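Local structure of glutaredoxin, CPYC type (Chlamydomonas reinhardtii, 7NCV) at residues E5-I10 against L63-G68; A15-I20 against K44-E49; N35-F40 against G95-L100. The protein probably exchanges electrons between glutathione and disulfides as a CPYC-type glutaredoxin, and is also associated with atypical iron-sulfur cluster binding. All blocks are in the same frame, centred on the assembly; numbering follows the deposited sequence. Where two conformers were deposited one is given.

Contact 1: residues E5-I10 against L63-G68; sequences EAINEI and LLDITG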
ATOM      1  N   GLU A   5       3.926  13.791  11.909  1.00 31.21           N
ATOM      2  CA  GLU A   5       3.969  14.262  10.530  1.00 38.34           C
ATOM      3  C   GLU A   5       3.787  13.107   9.561  1.00 31.14           C
ATOM      4  O   GLU A   5       3.130  13.256   8.519  1.00 27.97           O
ATOM      5  CB  GLU A   5       5.298  14.972  10.255  1.00 29.83           C
ATOM      6  CG  GLU A   5       5.503  16.317  10.980  1.00 35.96           C
ATOM      7  CD  GLU A   5       5.667  16.191  12.498  1.00 58.65           C
ATOM      8  OE1 GLU A   5       5.081  17.025  13.236  1.00 58.12           O
ATOM      9  OE2 GLU A   5       6.390  15.274  12.967  1.00 46.27           O
ATOM     10  N   ALA A   6       4.404  11.953   9.868  1.00 28.23           N
ATOM     11  CA  ALA A   6       4.271  10.781   9.023  1.00 24.82           C
ATOM     12  C   ALA A   6       2.833  10.305   8.980  1.00 24.57           C
ATOM     13  O   ALA A   6       2.334   9.918   7.907  1.00 24.49           O
ATOM     14  CB  ALA A   6       5.192   9.663   9.527  1.00 25.25           C
ATOM     15  N   ILE A   7       2.145  10.301  10.133  1.00 26.57           N
ATOM     16  CA  ILE A   7       0.733   9.919  10.119  1.00 24.72           C
ATOM     17  C   ILE A   7      -0.047  10.851   9.197  1.00 25.38           C
ATOM     18  O   ILE A   7      -0.825  10.410   8.336  1.00 26.18           O
ATOM     19  CB  ILE A   7       0.168   9.923  11.547  1.00 30.64           C
ATOM     20  CG1 ILE A   7       0.789   8.730  12.300  1.00 29.35           C
ATOM     21  CG2 ILE A   7      -1.349   9.806  11.471  1.00 33.50           C
ATOM     22  CD1 ILE A   7       0.643   8.806  13.804  1.00 31.52           C
ATOM     23  N   ASN A   8       0.197  12.157   9.328  1.00 26.81           N
ATOM     24  CA  ASN A   8      -0.461  13.143   8.456  1.00 28.50           C
ATOM     25  C   ASN A   8      -0.188  12.822   6.984  1.00 29.05           C
ATOM     26  O   ASN A   8      -1.105  12.807   6.146  1.00 26.97           O
ATOM     27  CB  ASN A   8       0.033  14.551   8.791  1.00 27.32           C
ATOM     28  CG  ASN A   8      -0.597  15.587   7.900  1.00 42.49           C
ATOM     29  OD1 ASN A   8      -1.782  15.892   8.041  1.00 53.64           O
ATOM     30  ND2 ASN A   8       0.176  16.096   6.939  1.00 46.47           N
ATOM     31  N   GLU A   9       1.079  12.588   6.648  1.00 24.02           N
ATOM     32  CA  GLU A   9       1.445  12.361   5.252  1.00 23.59           C
ATOM     33  C   GLU A   9       0.736  11.135   4.697  1.00 23.45           C
ATOM     34  O   GLU A   9       0.196  11.166   3.576  1.00 22.04           O
ATOM     35  CB  GLU A   9       2.958  12.163   5.128  1.00 23.74           C
ATOM     36  CG  GLU A   9       3.417  11.897   3.722  1.00 25.08           C
ATOM     37  CD  GLU A   9       4.930  11.729   3.619  1.00 28.55           C
ATOM     38  OE1 GLU A   9       5.657  12.568   4.185  1.00 32.31           O
ATOM     39  OE2 GLU A   9       5.392  10.778   2.945  1.00 26.63           O
ATOM     40  N   ILE A  10       0.774  10.023   5.442  1.00 21.43           N
ATOM     41  CA  ILE A  10       0.173   8.766   4.978  1.00 20.86           C
ATOM     42  C   ILE A  10      -1.337   8.923   4.866  1.00 24.03           C
ATOM     43  O   ILE A  10      -1.941   8.502   3.872  1.00 21.29           O
ATOM     44  CB  ILE A  10       0.573   7.607   5.901  1.00 21.39           C
ATOM     45  CG1 ILE A  10       2.048   7.399   5.763  1.00 19.85           C
ATOM     46  CG2 ILE A  10      -0.152   6.328   5.477  1.00 21.93           C
ATOM     47  CD1 ILE A  10       2.589   6.431   6.802  1.00 26.00           C
ATOM     48  N   LEU A  63       2.566   3.642   9.959  1.00 25.27           N
ATOM     49  CA  LEU A  63       1.813   2.528   9.388  1.00 24.71           C
ATOM     50  C   LEU A  63       1.270   1.587  10.463  1.00 26.42           C
ATOM     51  O   LEU A  63       0.166   1.047  10.321  1.00 27.06           O
ATOM     52  CB  LEU A  63       2.695   1.783   8.411  1.00 22.70           C
ATOM     53  CG  LEU A  63       2.856   2.644   7.126  1.00 23.43           C
ATOM     54  CD1 LEU A  63       4.065   2.115   6.367  1.00 25.50           C
ATOM     55  CD2 LEU A  63       1.617   2.698   6.228  1.00 25.29           C
ATOM     56  N   LEU A  64       2.042   1.345  11.517  1.00 25.98           N
ATOM     57  CA  LEU A  64       1.527   0.543  12.628  1.00 27.93           C
ATOM     58  C   LEU A  64       0.277   1.183  13.240  1.00 31.39           C
ATOM     59  O   LEU A  64      -0.732   0.505  13.513  1.00 31.58           O
ATOM     60  CB  LEU A  64       2.627   0.390  13.686  1.00 30.79           C
ATOM     61  CG  LEU A  64       2.294  -0.340  14.982  1.00 31.32           C
ATOM     62  CD1 LEU A  64       1.923  -1.770  14.652  1.00 33.14           C
ATOM     63  CD2 LEU A  64       3.552  -0.286  15.832  1.00 40.63           C
ATOM     64  N   ASP A  65       0.334   2.493  13.493  1.00 32.97           N
ATOM     65  CA  ASP A  65      -0.812   3.152  14.095  1.00 32.23           C
ATOM     66  C   ASP A  65      -2.026   3.078  13.190  1.00 34.19           C
ATOM     67  O   ASP A  65      -3.146   2.890  13.666  1.00 34.64           O
ATOM     68  CB  ASP A  65      -0.481   4.608  14.417  1.00 37.99           C
ATOM     69  CG  ASP A  65       0.193   4.766  15.777  1.00 55.09           C
ATOM     70  OD1 ASP A  65       0.804   3.787  16.262  1.00 72.32           O
ATOM     71  OD2 ASP A  65       0.096   5.865  16.370  1.00 90.50           O
ATOM     72  N   ILE A  66      -1.818   3.223  11.877  1.00 28.31           N
ATOM     73  CA  ILE A  66      -2.929   3.329  10.942  1.00 26.48           C
ATOM     74  C   ILE A  66      -3.496   1.968  10.603  1.00 29.19           C
ATOM     75  O   ILE A  66      -4.712   1.843  10.432  1.00 31.51           O
ATOM     76  CB  ILE A  66      -2.477   4.075   9.676  1.00 27.90           C
ATOM     77  CG1 ILE A  66      -2.205   5.534  10.005  1.00 28.23           C
ATOM     78  CG2 ILE A  66      -3.516   3.946   8.552  1.00 27.20           C
ATOM     79  CD1 ILE A  66      -1.393   6.226   8.928  1.00 28.48           C
ATOM     80  N   THR A  67      -2.633   0.926  10.450  1.00 25.17           N
ATOM     81  CA  THR A  67      -3.062  -0.349   9.872  1.00 27.84           C
ATOM     82  C   THR A  67      -3.013  -1.509  10.841  1.00 30.47           C
ATOM     83  O   THR A  67      -3.555  -2.576  10.523  1.00 31.85           O
ATOM     84  CB  THR A  67      -2.199  -0.748   8.657  1.00 24.39           C
ATOM     85  OG1 THR A  67      -0.896  -1.194   9.096  1.00 25.07           O
ATOM     86  CG2 THR A  67      -2.052   0.459   7.693  1.00 22.87           C
ATOM     87  N   GLY A  68      -2.285  -1.366  11.949  1.00 26.53           N
ATOM     88  CA  GLY A  68      -2.106  -2.451  12.896  1.00 30.81           C
ATOM     89  C   GLY A  68      -0.794  -3.188  12.784  1.00 31.24           C
ATOM     90  O   GLY A  68      -0.498  -4.040  13.637  1.00 34.78           O
TER
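The flat carboxylate of Asp65 meets the tip of Ile7 through one oxygen, OD2, which lies in van der Waals contact 3.9 Å from Ile7 CD1; the same oxygen makes a salt bridge with Lys3 NZ, so its charge is probably balanced at the exposed margin. A second planar group, the Leu63 carbonyl, receives its two donors from opposite faces: Thr67 N in the helical bond and Thr67 OG1 at 2.8 Å from Leu63 O, the hydroxyl standing well above the carbonyl plane. Further in, contact is made by aliphatic branches. Ile10 CD1 lies 3.8 Å from Leu63 CG, the two side chains crossing at about a right angle. With Ile10 CG1 beside the backbone N (chi1 -66°), Ile10 CG2 stands anti to that nitrogen and meets Ile66 CD1 at 3.7 Å. The segment axes cross at -52° and stay 10.0 Å apart at closest approach. Helices 3-16 and 58-67 thus share one face of the thioredoxin-type sheet, where Tyr22 lies beneath both Ile10 and Leu63, and Phe76 beneath Leu63 and Ile66. Cohesion between the segments is therefore van der Waals and hydrophobic, with charge kept at the margin.

Contact 2: residues A15-I20 against K44-E49; sequences ASNKVI and KYTVVE. With NA (sodium ion), chain D.
Ile20 and Thr46 lie side by side and point the same way, with Ile20 CG1 3.8 Å from Thr46 CG2. Ile20 CG1 stands anti to the backbone N (chi1 179°), which carries Ile20 CD1 to 3.9 Å from Val48 CG2. This side is tight: Ala13 and Val14 of helix 3-16 cover Ile20. On the other face, turned to helix 28-41, Val19 CB abuts Tyr45 CB at 3.7 Å, while the tyrosine ring runs off toward that helix, where its OH bonds to Asn38. The paired strands 19-23 and 46-49 are the parallel members of a beta-alpha-beta unit of the thioredoxin fold, joined through helix 28-41. At this end the pairing is slack: Thr46 N gives Val19 O a weak bond of 3.3 Å, and Ile20 CA approaches Thr46 O at the same distance as a CA-H...O contact. Cutting Ile20 back to an alanine would remove CG1 and CD1 and is likely to leave Thr46 CG2 and Val48 CG2 without their partner beneath helix 3-16. The looser margin, by Asn17 and the Thr46 hydroxyl, is bridged by water. One molecule donates to Asn17 OD1 at 2.8 Å and also bonds Thr46 OG1, while Asn17 ND2 is held by Ala13 O. At the far end of the strand Glu49 O binds a sodium ion at 2.8 Å, a site shared with Asn52.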
ATOM      1  N   ALA A  15      -5.895   8.993   1.304  1.00 20.56           N
ATOM      2  CA  ALA A  15      -7.186   9.564   0.912  1.00 22.85           C
ATOM      3  C   ALA A  15      -7.177  10.100  -0.514  1.00 24.62           C
ATOM      4  O   ALA A  15      -8.258  10.296  -1.093  1.00 32.60           O
ATOM      5  CB  ALA A  15      -7.589  10.660   1.898  1.00 22.40           C
ATOM      6  N   SER A  16      -6.022  10.416  -1.071  1.00 19.70           N
ATOM      7  CA  SER A  16      -5.984  11.102  -2.360  1.00 21.33           C
ATOM      8  C   SER A  16      -5.488  10.228  -3.503  1.00 19.89           C
ATOM      9  O   SER A  16      -5.341  10.720  -4.634  1.00 24.83           O
ATOM     10  CB  SER A  16      -5.134  12.388  -2.267  1.00 27.51           C
ATOM     11  OG  SER A  16      -3.778  12.080  -1.993  1.00 26.73           O
ATOM     12  N   ASN A  17      -5.198   8.959  -3.265  1.00 18.94           N
ATOM     13  CA  ASN A  17      -4.748   8.028  -4.306  1.00 18.65           C
ATOM     14  C   ASN A  17      -5.709   6.870  -4.337  1.00 18.29           C
ATOM     15  O   ASN A  17      -6.070   6.330  -3.280  1.00 20.41           O
ATOM     16  CB  ASN A  17      -3.350   7.479  -4.042  1.00 17.87           C
ATOM     17  CG  ASN A  17      -2.312   8.516  -4.341  1.00 25.37           C
ATOM     18  OD1 ASN A  17      -1.967   8.702  -5.529  1.00 29.70           O
ATOM     19  ND2 ASN A  17      -1.950   9.337  -3.334  1.00 23.18           N
ATOM     20  N   LYS A  18      -6.135   6.466  -5.536  1.00 17.23           N
ATOM     21  CA  LYS A  18      -7.013   5.292  -5.580  1.00 17.96           C
ATOM     22  C   LYS A  18      -6.317   4.040  -5.069  1.00 16.31           C
ATOM     23  O   LYS A  18      -6.964   3.217  -4.415  1.00 18.11           O
ATOM     24  CB  LYS A  18      -7.529   5.074  -7.001  1.00 18.13           C
ATOM     25  CG  LYS A  18      -8.420   6.246  -7.512  1.00 20.72           C
ATOM     26  CD  LYS A  18      -8.940   5.935  -8.886  1.00 24.75           C
ATOM     27  CE  LYS A  18      -9.671   7.150  -9.440  1.00 30.49           C
ATOM     28  NZ  LYS A  18     -10.994   7.328  -8.794  1.00 37.81           N
ATOM     29  N   VAL A  19      -5.039   3.878  -5.368  1.00 16.27           N
ATOM     30  CA  VAL A  19      -4.272   2.698  -4.944  1.00 15.07           C
ATOM     31  C   VAL A  19      -2.885   3.201  -4.556  1.00 16.96           C
ATOM     32  O   VAL A  19      -2.267   3.950  -5.343  1.00 17.58           O
ATOM     33  CB  VAL A  19      -4.119   1.695  -6.101  1.00 15.75           C
ATOM     34  CG1 VAL A  19      -3.252   0.495  -5.679  1.00 15.51           C
ATOM     35  CG2 VAL A  19      -5.483   1.254  -6.623  1.00 18.35           C
ATOM     36  N   ILE A  20      -2.428   2.862  -3.353  1.00 15.77           N
ATOM     37  CA  ILE A  20      -1.090   3.278  -2.940  1.00 14.42           C
ATOM     38  C   ILE A  20      -0.494   2.128  -2.115  1.00 15.57           C
ATOM     39  O   ILE A  20      -1.184   1.484  -1.307  1.00 17.25           O
ATOM     40  CB  ILE A  20      -1.100   4.631  -2.173  1.00 16.39           C
ATOM     41  CG1 ILE A  20       0.316   5.012  -1.731  1.00 15.52           C
ATOM     42  CG2 ILE A  20      -2.038   4.562  -0.945  1.00 19.29           C
ATOM     43  CD1 ILE A  20       0.404   6.515  -1.252  1.00 17.85           C
ATOM     44  N   LYS A  44       0.022   2.152 -13.075  0.50 21.59           N
ATOM     45  CA  LYS A  44      -0.991   3.196 -12.881  0.50 16.00           C
ATOM     46  C   LYS A  44      -1.109   3.697 -11.458  0.50 21.87           C
ATOM     47  O   LYS A  44      -1.919   4.598 -11.226  0.50 23.34           O
ATOM     48  CB  LYS A  44      -2.362   2.677 -13.363  0.50 20.62           C
ATOM     49  CG  LYS A  44      -2.430   2.362 -14.867  0.50 24.52           C
ATOM     50  CD  LYS A  44      -3.821   1.868 -15.316  0.50 17.76           C
ATOM     51  CE  LYS A  44      -3.891   1.635 -16.799  0.50 38.06           C
ATOM     52  NZ  LYS A  44      -5.263   1.173 -17.154  0.50 40.68           N
ATOM     53  N   TYR A  45      -0.366   3.130 -10.495  1.00 19.43           N
ATOM     54  CA  TYR A  45      -0.628   3.369  -9.084  1.00 20.82           C
ATOM     55  C   TYR A  45       0.647   3.801  -8.409  1.00 21.86           C
ATOM     56  O   TYR A  45       1.760   3.457  -8.835  1.00 26.96           O
ATOM     57  CB  TYR A  45      -1.213   2.135  -8.355  1.00 20.65           C
ATOM     58  CG  TYR A  45      -0.331   0.878  -8.393  1.00 17.49           C
ATOM     59  CD1 TYR A  45      -0.385  -0.007  -9.485  1.00 19.52           C
ATOM     60  CD2 TYR A  45       0.613   0.609  -7.372  1.00 19.42           C
ATOM     61  CE1 TYR A  45       0.431  -1.148  -9.571  1.00 16.79           C
ATOM     62  CE2 TYR A  45       1.425  -0.483  -7.440  1.00 20.59           C
ATOM     63  CZ  TYR A  45       1.328  -1.373  -8.525  1.00 20.51           C
ATOM     64  OH  TYR A  45       2.138  -2.450  -8.599  1.00 20.95           O
ATOM     65  N   THR A  46       0.463   4.371  -7.230  1.00 20.62           N
ATOM     66  CA  THR A  46       1.560   4.944  -6.466  1.00 17.98           C
ATOM     67  C   THR A  46       2.239   3.900  -5.588  1.00 16.87           C
ATOM     68  O   THR A  46       1.573   3.176  -4.841  1.00 17.71           O
ATOM     69  CB  THR A  46       1.054   6.061  -5.556  1.00 24.04           C
ATOM     70  OG1 THR A  46       0.682   7.138  -6.408  1.00 27.43           O
ATOM     71  CG2 THR A  46       2.150   6.567  -4.665  1.00 23.99           C
ATOM     72  N   VAL A  47       3.567   3.833  -5.668  1.00 17.23           N
ATOM     73  CA  VAL A  47       4.405   3.139  -4.698  1.00 16.68           C
ATOM     74  C   VAL A  47       5.303   4.136  -4.005  1.00 16.74           C
ATOM     75  O   VAL A  47       5.935   4.956  -4.667  1.00 18.56           O
ATOM     76  CB  VAL A  47       5.276   2.060  -5.376  1.00 16.78           C
ATOM     77  CG1 VAL A  47       6.152   1.350  -4.342  1.00 18.30           C
ATOM     78  CG2 VAL A  47       4.389   1.053  -6.092  1.00 20.75           C
ATOM     79  N   VAL A  48       5.334   4.095  -2.667  1.00 16.15           N
ATOM     80  CA  VAL A  48       6.223   4.936  -1.863  1.00 17.13           C
ATOM     81  C   VAL A  48       7.279   3.982  -1.305  1.00 17.72           C
ATOM     82  O   VAL A  48       6.988   3.183  -0.400  1.00 16.82           O
ATOM     83  CB  VAL A  48       5.481   5.641  -0.725  1.00 17.03           C
ATOM     84  CG1 VAL A  48       6.480   6.542   0.037  1.00 18.46           C
ATOM     85  CG2 VAL A  48       4.310   6.460  -1.276  1.00 18.56           C
ATOM     86  N   GLU A  49       8.503   4.056  -1.813  1.00 16.83           N
ATOM     87  CA  GLU A  49       9.580   3.228  -1.269  1.00 18.33           C
ATOM     88  C   GLU A  49      10.207   3.921  -0.082  1.00 17.82           C
ATOM     89  O   GLU A  49      10.521   5.123  -0.142  1.00 19.92           O
ATOM     90  CB  GLU A  49      10.645   2.977  -2.336  1.00 19.21           C
ATOM     91  CG  GLU A  49      10.123   2.287  -3.634  1.00 19.77           C
ATOM     92  CD  GLU A  49       9.700   0.837  -3.491  1.00 20.03           C
ATOM     93  OE1 GLU A  49       9.660   0.298  -2.355  1.00 22.17           O
ATOM     94  OE2 GLU A  49       9.360   0.279  -4.557  1.00 23.30           O
TER
HETATM   95 NA    NA D 203      13.338   5.325  -0.444  1.00 29.35          NA
HETATM   96  O   HOH W   1      -1.700   6.716  -7.514  1.00 25.42           O
HETATM   97  O   HOH W   2      14.337   4.280  -2.768  1.00 26.16           O

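Contact 3: residues N35-F40 against G95-L100; sequences NALNQF and GTLEKL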
ATOM      1  N   ASN A  35       3.184  -7.362  -7.962  1.00 16.28           N
ATOM      2  CA  ASN A  35       2.871  -8.245  -9.080  1.00 16.80           C
ATOM      3  C   ASN A  35       1.371  -8.504  -9.133  1.00 18.07           C
ATOM      4  O   ASN A  35       0.792  -8.605 -10.231  1.00 20.16           O
ATOM      5  CB  ASN A  35       3.630  -9.553  -8.940  1.00 18.11           C
ATOM      6  CG  ASN A  35       5.077  -9.425  -9.377  1.00 23.33           C
ATOM      7  OD1 ASN A  35       5.491  -8.434  -9.976  1.00 30.12           O
ATOM      8  ND2 ASN A  35       5.872 -10.488  -9.059  1.00 30.36           N
ATOM      9  N   ALA A  36       0.725  -8.611  -7.956  1.00 16.98           N
ATOM     10  CA  ALA A  36      -0.720  -8.821  -7.911  1.00 17.17           C
ATOM     11  C   ALA A  36      -1.470  -7.639  -8.524  1.00 16.96           C
ATOM     12  O   ALA A  36      -2.351  -7.821  -9.393  1.00 18.09           O
ATOM     13  CB  ALA A  36      -1.160  -9.088  -6.479  1.00 18.72           C
ATOM     14  N   LEU A  37      -1.128  -6.436  -8.085  1.00 16.05           N
ATOM     15  CA  LEU A  37      -1.732  -5.237  -8.660  1.00 16.06           C
ATOM     16  C   LEU A  37      -1.431  -5.143 -10.152  1.00 16.37           C
ATOM     17  O   LEU A  37      -2.295  -4.689 -10.931  1.00 17.79           O
ATOM     18  CB  LEU A  37      -1.177  -4.042  -7.890  1.00 15.14           C
ATOM     19  CG  LEU A  37      -1.796  -3.924  -6.498  1.00 15.70           C
ATOM     20  CD1 LEU A  37      -0.925  -2.960  -5.667  1.00 19.45           C
ATOM     21  CD2 LEU A  37      -3.295  -3.507  -6.455  1.00 17.77           C
ATOM     22  N   ASN A  38      -0.211  -5.500 -10.559  1.00 15.96           N
ATOM     23  CA  ASN A  38       0.194  -5.381 -11.974  1.00 17.32           C
ATOM     24  C   ASN A  38      -0.608  -6.306 -12.885  1.00 18.92           C
ATOM     25  O   ASN A  38      -0.601  -6.114 -14.117  1.00 21.34           O
ATOM     26  CB  ASN A  38       1.683  -5.671 -12.132  1.00 19.57           C
ATOM     27  CG  ASN A  38       2.536  -4.595 -11.519  1.00 19.09           C
ATOM     28  OD1 ASN A  38       2.076  -3.507 -11.165  1.00 19.91           O
ATOM     29  ND2 ASN A  38       3.816  -4.894 -11.426  1.00 23.12           N
ATOM     30  N   GLN A  39      -1.300  -7.324 -12.330  1.00 17.47           N
ATOM     31  CA  GLN A  39      -2.194  -8.119 -13.163  1.00 19.55           C
ATOM     32  C   GLN A  39      -3.350  -7.292 -13.714  1.00 20.47           C
ATOM     33  O   GLN A  39      -3.945  -7.683 -14.749  1.00 24.06           O
ATOM     34  CB  GLN A  39      -2.773  -9.296 -12.371  1.00 21.81           C
ATOM     35  CG  GLN A  39      -1.730 -10.223 -11.801  1.00 28.40           C
ATOM     36  CD  GLN A  39      -2.392 -11.383 -11.019  1.00 62.45           C
ATOM     37  OE1 GLN A  39      -1.802 -11.957 -10.094  1.00 41.53           O
ATOM     38  NE2 GLN A  39      -3.626 -11.716 -11.395  1.00 31.92           N
ATOM     39  N   PHE A  40      -3.676  -6.172 -13.055  1.00 19.11           N
ATOM     40  CA  PHE A  40      -4.833  -5.362 -13.406  1.00 19.45           C
ATOM     41  C   PHE A  40      -4.500  -3.938 -13.793  1.00 19.36           C
ATOM     42  O   PHE A  40      -5.159  -3.421 -14.696  1.00 21.37           O
ATOM     43  CB  PHE A  40      -5.816  -5.329 -12.245  1.00 18.56           C
ATOM     44  CG  PHE A  40      -6.236  -6.728 -11.819  1.00 19.39           C
ATOM     45  CD1 PHE A  40      -7.179  -7.424 -12.560  1.00 24.78           C
ATOM     46  CD2 PHE A  40      -5.616  -7.342 -10.732  1.00 19.35           C
ATOM     47  CE1 PHE A  40      -7.538  -8.762 -12.174  1.00 24.67           C
ATOM     48  CE2 PHE A  40      -5.972  -8.652 -10.378  1.00 21.08           C
ATOM     49  CZ  PHE A  40      -6.915  -9.334 -11.104  1.00 22.85           C
ATOM     50  N   GLY A  95     -10.515 -13.078  -6.941  1.00 20.76           N
ATOM     51  CA  GLY A  95     -11.468 -12.267  -7.675  1.00 21.07           C
ATOM     52  C   GLY A  95     -11.785 -10.967  -6.994  1.00 22.63           C
ATOM     53  O   GLY A  95     -12.384 -10.067  -7.628  1.00 22.19           O
ATOM     54  N   THR A  96     -11.401 -10.803  -5.730  1.00 19.31           N
ATOM     55  CA  THR A  96     -11.797  -9.571  -5.050  1.00 18.64           C
ATOM     56  C   THR A  96     -10.896  -8.387  -5.354  1.00 19.58           C
ATOM     57  O   THR A  96     -11.400  -7.260  -5.220  1.00 20.18           O
ATOM     58  CB  THR A  96     -11.890  -9.773  -3.531  1.00 21.67           C
ATOM     59  OG1 THR A  96     -10.610 -10.161  -3.005  1.00 21.67           O
ATOM     60  CG2 THR A  96     -12.985 -10.767  -3.179  1.00 20.41           C
ATOM     61  N   LEU A  97      -9.627  -8.598  -5.756  1.00 17.92           N
ATOM     62  CA  LEU A  97      -8.766  -7.453  -6.061  1.00 17.16           C
ATOM     63  C   LEU A  97      -9.323  -6.714  -7.244  1.00 18.46           C
ATOM     64  O   LEU A  97      -9.453  -5.483  -7.200  1.00 19.06           O
ATOM     65  CB  LEU A  97      -7.341  -7.898  -6.335  1.00 17.43           C
ATOM     66  CG  LEU A  97      -6.386  -6.721  -6.588  1.00 18.07           C
ATOM     67  CD1 LEU A  97      -6.448  -5.785  -5.357  1.00 21.56           C
ATOM     68  CD2 LEU A  97      -4.991  -7.266  -6.740  1.00 19.13           C
ATOM     69  N   GLU A  98      -9.739  -7.446  -8.273  1.00 18.85           N
ATOM     70  CA  GLU A  98     -10.368  -6.817  -9.438  1.00 19.70           C
ATOM     71  C   GLU A  98     -11.609  -6.019  -9.028  1.00 19.74           C
ATOM     72  O   GLU A  98     -11.782  -4.846  -9.443  1.00 21.28           O
ATOM     73  CB  GLU A  98     -10.774  -7.926 -10.405  1.00 19.98           C
ATOM     74  CG  GLU A  98     -11.497  -7.397 -11.642  1.00 23.12           C
ATOM     75  CD  GLU A  98     -11.705  -8.451 -12.692  1.00 40.41           C
ATOM     76  OE1 GLU A  98     -11.835  -9.653 -12.346  1.00 27.24           O
ATOM     77  OE2 GLU A  98     -11.762  -8.088 -13.884  1.00 35.79           O
ATOM     78  N   LYS A  99     -12.474  -6.611  -8.195  1.00 20.85           N
ATOM     79  CA  LYS A  99     -13.703  -5.931  -7.796  1.00 21.50           C
ATOM     80  C   LYS A  99     -13.391  -4.672  -6.982  1.00 21.83           C
ATOM     81  O   LYS A  99     -14.022  -3.627  -7.190  1.00 22.71           O
ATOM     82  CB  LYS A  99     -14.592  -6.918  -7.023  1.00 23.01           C
ATOM     83  CG  LYS A  99     -15.874  -6.273  -6.539  1.00 24.82           C
ATOM     84  CD  LYS A  99     -17.023  -6.431  -7.473  1.00 50.00           C
ATOM     85  CE  LYS A  99     -18.260  -6.879  -6.652  1.00 60.46           C
ATOM     86  NZ  LYS A  99     -19.396  -7.289  -7.517  1.00 78.35           N
ATOM     87  N   LEU A 100     -12.432  -4.747  -6.055  1.00 20.69           N
ATOM     88  CA  LEU A 100     -12.105  -3.567  -5.248  1.00 19.10           C
ATOM     89  C   LEU A 100     -11.545  -2.463  -6.132  1.00 20.25           C
ATOM     90  O   LEU A 100     -11.804  -1.250  -5.914  1.00 20.84           O
ATOM     91  CB  LEU A 100     -11.072  -3.922  -4.182  1.00 20.67           C
ATOM     92  CG  LEU A 100     -11.607  -4.830  -3.062  1.00 22.77           C
ATOM     93  CD1 LEU A 100     -10.454  -5.247  -2.196  1.00 23.84           C
ATOM     94  CD2 LEU A 100     -12.675  -4.091  -2.235  1.00 27.13           C
TER
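Leu97 carries its CG anti to the backbone N (chi1 -177°), which throws the branched end toward helix 28-41, and Phe40 answers with its ring swung anti to its own carbonyl carbon (chi1 -56°), out from the helix toward Leu97 and Glu98. The two methyls of Leu97 divide the work. Leu97 CD1 meets the end of Leu37 at 4.0 Å from Leu37 CD2, the two leucines set at about a right angle. Leu97 CD2 lies 3.8 Å from Ala36 O and 4.3 Å from Ala36 CB; it also reaches Phe40 CE2 at 4.0 Å, approaching the ring at a slant. One leucine therefore fills the space between three residues of the last turns of helix 28-41.

The Phe40 ring is sandwiched. Gln39 CB sits on one face, toward the rim, and Glu98 CA lies over the other. The aliphatic base of Glu98 completes this side, with Glu98 CB 3.8 Å from Phe40 CE1, while the extended chain carries the carboxylate onward past the ring, the two planes 37° apart. Nonpolar surface supplies the cohesion between the segments.

The segment axes stay 10.2 Å apart at closest approach. Gly95, with positive phi after helix 85-94, occupies the N-cap position of helix 96-103, and Leu97 makes a backbone hydrogen bond with Ala91 of helix 85-94. Helix 85-94 also packs on Ala36, through Thr88 and Ala92, and the C-terminal Leu107 rests on both Phe40 and Glu98. Leu37 faces inward to Val19 and Val21 of strand 19-23 and to Tyr45, tying this group of helices to the face of the sheet away from helices 3-16 and 58-67.

How the contacts relate
Contacts 1 and 3 lie on opposite sides of the chain's centre, their own centres about 24 Å apart, and each joins two helices on a different face of the sheet. Contact 3 is the more buried; contact 1 keeps an exposed, charged margin. Contact 2, closer to the centre, pairs strands between them and alone adds backbone bonding, water and metal. It shares helix 3-16 with contact 1 without touching it, and meets contact 3 directly, where Val19 packs on Leu37 and Tyr45 reaches helix 28-41. The helices thus join through apolar side chains, aliphatic in contact 1 and with an aromatic ring in contact 3, whereas backbone and water-mediated bonding between segments is found at the strand pair.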